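Local coordinates for protein thioesterase (Streptomyces coelicolor, PDB 3QMW) that probably hydrolyses thioesters as an alpha/beta-hydrolase thioesterase of the prodiginine biosynthetic pathway, at residues S105-V117 and C188-D200. Residues are numbered along the deposited sequence; the frame is centred on the assembly and turned at random.
Sequences SMGALLAYEVACV and CERYDWHPRPPLD
Y191 and E113 meet where, in this alpha/beta-hydrolase fold, the helix that follows the probable nucleophile elbow at S105 is flanked by the loop 190-200, which runs alongside it from helix 178-189 towards strand 203-208. The tight part, mid-helix, joins a buried polar knot to apolar packing. Y191 OH donates a very short hydrogen bond, 2.5 Å, to E113 OE2, which sits at the ring edge with the carboxylate plane turned 77° from the ring. The same oxygen takes a salt bridge from R196 NH2 at 3.3 Å, so one buried carboxylate oxygen ties two loop residues to the helix. L109 CD1 lies over one face of the Y191 ring, 4.0 Å from its centroid. With CG anti to the backbone N (chi1 168°), Y112 reaches out to the loop; L199 CD1 packs at its ring edge, 3.7 Å from Y112 CD1. W193 NE1, from a partly exposed indole, donates a hydrogen bond to Y112 OH (3.0 Å), the oxygen tilted 21° out of the indole plane. Replacing Y112 with an alanine would probably leave W193 NE1 without its acceptor and open a gap beside L199. The solvent side is looser: H194 and P195 are exposed, P195 pointing away from the helix, and R196 NE bonds only weakly to H194 O.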
loop_
_atom_site.group_PDB
_atom_site.type_symbol
_atom_site.label_atom_id
_atom_site.label_comp_id
_atom_site.label_asym_id
_atom_site.label_seq_id
_atom_site.Cartn_x
_atom_site.Cartn_y
_atom_site.Cartn_z
ATOM N N SER D 105 3.499 -5.495 18.595
ATOM C CA SER D 105 4.117 -5.886 19.832
ATOM C C SER D 105 3.145 -5.646 20.981
ATOM O O SER D 105 2.039 -6.070 20.943
ATOM C CB SER D 105 5.406 -5.119 20.012
ATOM O OG SER D 105 6.259 -5.782 20.900
ATOM N N MET D 106 3.603 -5.027 22.038
ATOM C CA MET D 106 2.758 -4.765 23.160
ATOM C C MET D 106 1.410 -4.287 22.695
ATOM O O MET D 106 0.422 -4.603 23.300
ATOM C CB MET D 106 3.428 -3.802 24.124
ATOM C CG MET D 106 2.674 -3.487 25.364
ATOM S SD MET D 106 1.609 -2.108 25.104
ATOM C CE MET D 106 1.600 -1.363 26.668
ATOM N N GLY D 107 1.389 -3.484 21.647
ATOM C CA GLY D 107 0.151 -3.032 21.009
ATOM C C GLY D 107 -0.722 -4.158 20.472
ATOM O O GLY D 107 -1.940 -4.046 20.460
ATOM N N ALA D 108 -0.100 -5.234 20.004
ATOM C CA ALA D 108 -0.823 -6.415 19.528
ATOM C C ALA D 108 -1.568 -7.097 20.671
ATOM O O ALA D 108 -2.782 -7.324 20.598
ATOM C CB ALA D 108 0.139 -7.398 18.910
ATOM N N LEU D 109 -0.823 -7.430 21.722
ATOM C CA LEU D 109 -1.393 -8.030 22.927
ATOM C C LEU D 109 -2.510 -7.143 23.456
ATOM O O LEU D 109 -3.585 -7.632 23.777
ATOM C CB LEU D 109 -0.300 -8.255 23.996
ATOM C CG LEU D 109 -0.674 -9.034 25.276
ATOM C CD1 LEU D 109 -1.581 -10.227 24.997
ATOM C CD2 LEU D 109 0.568 -9.481 26.016
ATOM N N LEU D 110 -2.255 -5.833 23.486
ATOM C CA LEU D 110 -3.232 -4.850 23.965
ATOM C C LEU D 110 -4.443 -4.774 23.051
ATOM O O LEU D 110 -5.562 -4.651 23.537
ATOM C CB LEU D 110 -2.586 -3.469 24.121
ATOM C CG LEU D 110 -3.494 -2.236 24.278
ATOM C CD1 LEU D 110 -4.668 -2.445 25.233
ATOM C CD2 LEU D 110 -2.650 -1.070 24.732
ATOM N N ALA D 111 -4.209 -4.850 21.741
ATOM C CA ALA D 111 -5.285 -4.849 20.742
ATOM C C ALA D 111 -6.288 -5.986 20.981
ATOM O O ALA D 111 -7.505 -5.766 21.061
ATOM C CB ALA D 111 -4.692 -4.973 19.352
ATOM N N TYR D 112 -5.749 -7.197 21.097
ATOM C CA TYR D 112 -6.528 -8.404 21.363
ATOM C C TYR D 112 -7.385 -8.251 22.625
ATOM O O TYR D 112 -8.598 -8.471 22.597
ATOM C CB TYR D 112 -5.562 -9.596 21.468
ATOM C CG TYR D 112 -6.136 -10.878 22.026
ATOM C CD1 TYR D 112 -7.273 -11.463 21.473
ATOM C CD2 TYR D 112 -5.515 -11.528 23.092
ATOM C CE1 TYR D 112 -7.790 -12.655 21.983
ATOM C CE2 TYR D 112 -6.020 -12.707 23.604
ATOM C CZ TYR D 112 -7.153 -13.267 23.047
ATOM O OH TYR D 112 -7.649 -14.435 23.568
ATOM N N GLU D 113 -6.750 -7.840 23.719
ATOM C CA GLU D 113 -7.451 -7.641 24.985
ATOM C C GLU D 113 -8.583 -6.624 24.911
ATOM O O GLU D 113 -9.657 -6.879 25.439
ATOM C CB GLU D 113 -6.471 -7.247 26.073
ATOM C CG GLU D 113 -5.596 -8.405 26.514
ATOM C CD GLU D 113 -6.331 -9.400 27.387
ATOM O OE1 GLU D 113 -7.132 -8.976 28.257
ATOM O OE2 GLU D 113 -6.094 -10.613 27.205
ATOM N N VAL D 114 -8.360 -5.487 24.267
ATOM C CA VAL D 114 -9.451 -4.526 24.048
ATOM C C VAL D 114 -10.570 -5.122 23.170
ATOM O O VAL D 114 -11.751 -4.789 23.344
ATOM C CB VAL D 114 -8.948 -3.209 23.396
ATOM C CG1 VAL D 114 -10.126 -2.390 22.847
ATOM C CG2 VAL D 114 -8.121 -2.394 24.393
ATOM N N ALA D 115 -10.194 -5.988 22.226
ATOM C CA ALA D 115 -11.169 -6.660 21.364
ATOM C C ALA D 115 -12.123 -7.492 22.212
ATOM O O ALA D 115 -13.342 -7.317 22.158
ATOM C CB ALA D 115 -10.463 -7.537 20.345
ATOM N N CYS D 116 -11.547 -8.381 23.008
ATOM C CA CYS D 116 -12.306 -9.171 23.964
ATOM C C CYS D 116 -13.210 -8.304 24.845
ATOM O O CYS D 116 -14.406 -8.555 24.960
ATOM C CB CYS D 116 -11.346 -9.978 24.837
ATOM S SG CYS D 116 -10.322 -11.147 23.883
ATOM N N VAL D 117 -12.640 -7.274 25.454
ATOM C CA VAL D 117 -13.385 -6.429 26.385
ATOM C C VAL D 117 -14.595 -5.746 25.736
ATOM O O VAL D 117 -15.617 -5.568 26.384
ATOM C CB VAL D 117 -12.454 -5.393 27.058
ATOM C CG1 VAL D 117 -13.257 -4.351 27.836
ATOM C CG2 VAL D 117 -11.448 -6.110 27.964
ATOM N N CYS D 188 3.025 -6.817 29.878
ATOM C CA CYS D 188 3.261 -7.911 28.926
ATOM C C CYS D 188 3.866 -9.157 29.554
ATOM O O CYS D 188 3.866 -10.224 28.940
ATOM C CB CYS D 188 4.202 -7.451 27.807
ATOM S SG CYS D 188 3.513 -6.198 26.722
ATOM N N GLU D 189 4.404 -9.020 30.759
ATOM C CA GLU D 189 5.166 -10.102 31.385
ATOM C C GLU D 189 4.527 -10.611 32.678
ATOM O O GLU D 189 4.834 -11.714 33.134
ATOM C CB GLU D 189 6.593 -9.617 31.619
ATOM C CG GLU D 189 7.273 -9.140 30.322
ATOM C CD GLU D 189 8.609 -8.441 30.550
ATOM O OE1 GLU D 189 8.828 -7.887 31.646
ATOM O OE2 GLU D 189 9.455 -8.444 29.629
ATOM N N ARG D 190 3.659 -9.783 33.261
ATOM C CA ARG D 190 2.783 -10.152 34.377
ATOM C C ARG D 190 1.429 -10.607 33.840
ATOM O O ARG D 190 0.537 -10.977 34.601
ATOM C CB ARG D 190 2.552 -8.950 35.307
ATOM C CG ARG D 190 3.818 -8.256 35.822
ATOM C CD ARG D 190 4.656 -9.142 36.733
ATOM N NE ARG D 190 3.922 -9.560 37.928
ATOM C CZ ARG D 190 4.374 -10.430 38.831
ATOM N NH1 ARG D 190 5.579 -10.989 38.701
ATOM N NH2 ARG D 190 3.616 -10.744 39.879
ATOM N N TYR D 191 1.265 -10.527 32.524
ATOM C CA TYR D 191 0.088 -11.059 31.848
ATOM C C TYR D 191 0.234 -12.562 31.783
ATOM O O TYR D 191 1.311 -13.070 31.461
ATOM C CB TYR D 191 0.014 -10.480 30.432
ATOM C CG TYR D 191 -1.127 -10.967 29.558
ATOM C CD1 TYR D 191 -2.374 -10.349 29.599
ATOM C CD2 TYR D 191 -0.939 -12.009 28.650
ATOM C CE1 TYR D 191 -3.408 -10.773 28.791
ATOM C CE2 TYR D 191 -1.967 -12.442 27.833
ATOM C CZ TYR D 191 -3.199 -11.822 27.908
ATOM O OH TYR D 191 -4.211 -12.253 27.088
ATOM N N ASP D 192 -0.835 -13.271 32.123
ATOM C CA ASP D 192 -0.938 -14.688 31.786
ATOM C C ASP D 192 -2.338 -14.926 31.250
ATOM O O ASP D 192 -3.314 -14.441 31.815
ATOM C CB ASP D 192 -0.618 -15.600 32.980
ATOM C CG ASP D 192 0.107 -16.882 32.559
ATOM O OD1 ASP D 192 1.249 -16.791 32.069
ATOM O OD2 ASP D 192 -0.463 -17.988 32.724
ATOM N N TRP D 193 -2.421 -15.662 30.149
ATOM C CA TRP D 193 -3.654 -15.745 29.380
ATOM C C TRP D 193 -4.746 -16.570 30.076
ATOM O O TRP D 193 -4.695 -17.798 30.081
ATOM C CB TRP D 193 -3.361 -16.286 27.978
ATOM C CG TRP D 193 -4.565 -16.440 27.126
ATOM C CD1 TRP D 193 -5.321 -15.446 26.582
ATOM C CD2 TRP D 193 -5.163 -17.673 26.719
ATOM N NE1 TRP D 193 -6.359 -15.984 25.855
ATOM C CE2 TRP D 193 -6.287 -17.350 25.927
ATOM C CE3 TRP D 193 -4.859 -19.021 26.948
ATOM C CZ2 TRP D 193 -7.108 -18.327 25.357
ATOM C CZ3 TRP D 193 -5.677 -19.995 26.381
ATOM C CH2 TRP D 193 -6.787 -19.642 25.593
ATOM N N HIS D 194 -5.705 -15.857 30.678
ATOM C CA HIS D 194 -6.992 -16.408 31.115
ATOM C C HIS D 194 -7.666 -17.091 29.930
ATOM O O HIS D 194 -8.075 -16.408 28.990
ATOM C CB HIS D 194 -7.939 -15.283 31.599
ATOM C CG HIS D 194 -7.711 -14.844 33.016
ATOM N ND1 HIS D 194 -6.939 -13.747 33.342
ATOM C CD2 HIS D 194 -8.180 -15.334 34.190
ATOM C CE1 HIS D 194 -6.931 -13.588 34.655
ATOM N NE2 HIS D 194 -7.674 -14.540 35.193
ATOM N N PRO D 195 -7.795 -18.431 29.962
ATOM C CA PRO D 195 -8.486 -19.081 28.847
ATOM C C PRO D 195 -9.884 -18.520 28.599
ATOM O O PRO D 195 -10.629 -18.221 29.542
ATOM C CB PRO D 195 -8.544 -20.550 29.275
ATOM C CG PRO D 195 -7.334 -20.715 30.141
ATOM C CD PRO D 195 -7.256 -19.421 30.916
ATOM N N ARG D 196 -10.203 -18.369 27.319
ATOM C CA ARG D 196 -11.446 -17.762 26.887
ATOM C C ARG D 196 -11.714 -18.224 25.451
ATOM O O ARG D 196 -10.822 -18.803 24.816
ATOM C CB ARG D 196 -11.339 -16.232 27.000
ATOM C CG ARG D 196 -10.622 -15.553 25.836
ATOM C CD ARG D 196 -10.135 -14.172 26.230
ATOM N NE ARG D 196 -8.914 -14.256 27.018
ATOM C CZ ARG D 196 -8.403 -13.259 27.731
ATOM N NH1 ARG D 196 -9.013 -12.076 27.781
ATOM N NH2 ARG D 196 -7.276 -13.452 28.411
ATOM N N PRO D 197 -12.927 -17.963 24.930
ATOM C CA PRO D 197 -13.255 -18.457 23.602
ATOM C C PRO D 197 -12.534 -17.676 22.500
ATOM O O PRO D 197 -11.886 -16.661 22.790
ATOM C CB PRO D 197 -14.771 -18.253 23.519
ATOM C CG PRO D 197 -15.100 -17.191 24.517
ATOM C CD PRO D 197 -13.925 -16.994 25.419
ATOM N N PRO D 198 -12.635 -18.147 21.241
ATOM C CA PRO D 198 -12.035 -17.432 20.112
ATOM C C PRO D 198 -12.911 -16.295 19.591
ATOM O O PRO D 198 -14.118 -16.287 19.804
ATOM C CB PRO D 198 -11.872 -18.528 19.051
ATOM C CG PRO D 198 -12.987 -19.479 19.324
ATOM C CD PRO D 198 -13.241 -19.427 20.819
ATOM N N LEU D 199 -12.280 -15.342 18.913
ATOM C CA LEU D 199 -12.971 -14.194 18.325
ATOM C C LEU D 199 -13.566 -14.525 16.949
ATOM O O LEU D 199 -13.009 -15.332 16.198
ATOM C CB LEU D 199 -11.993 -13.027 18.195
ATOM C CG LEU D 199 -11.671 -12.292 19.499
ATOM C CD1 LEU D 199 -10.357 -11.519 19.375
ATOM C CD2 LEU D 199 -12.825 -11.358 19.905
ATOM N N ASP D 200 -14.693 -13.896 16.615
ATOM C CA ASP D 200 -15.356 -14.158 15.331
ATOM C C ASP D 200 -14.832 -13.281 14.184
ATOM O O ASP D 200 -15.058 -13.603 13.008
ATOM C CB ASP D 200 -16.876 -13.997 15.461
ATOM C CG ASP D 200 -17.506 -15.038 16.383
ATOM O OD1 ASP D 200 -16.961 -16.165 16.488
ATOM O OD2 ASP D 200 -18.559 -14.725 16.994
#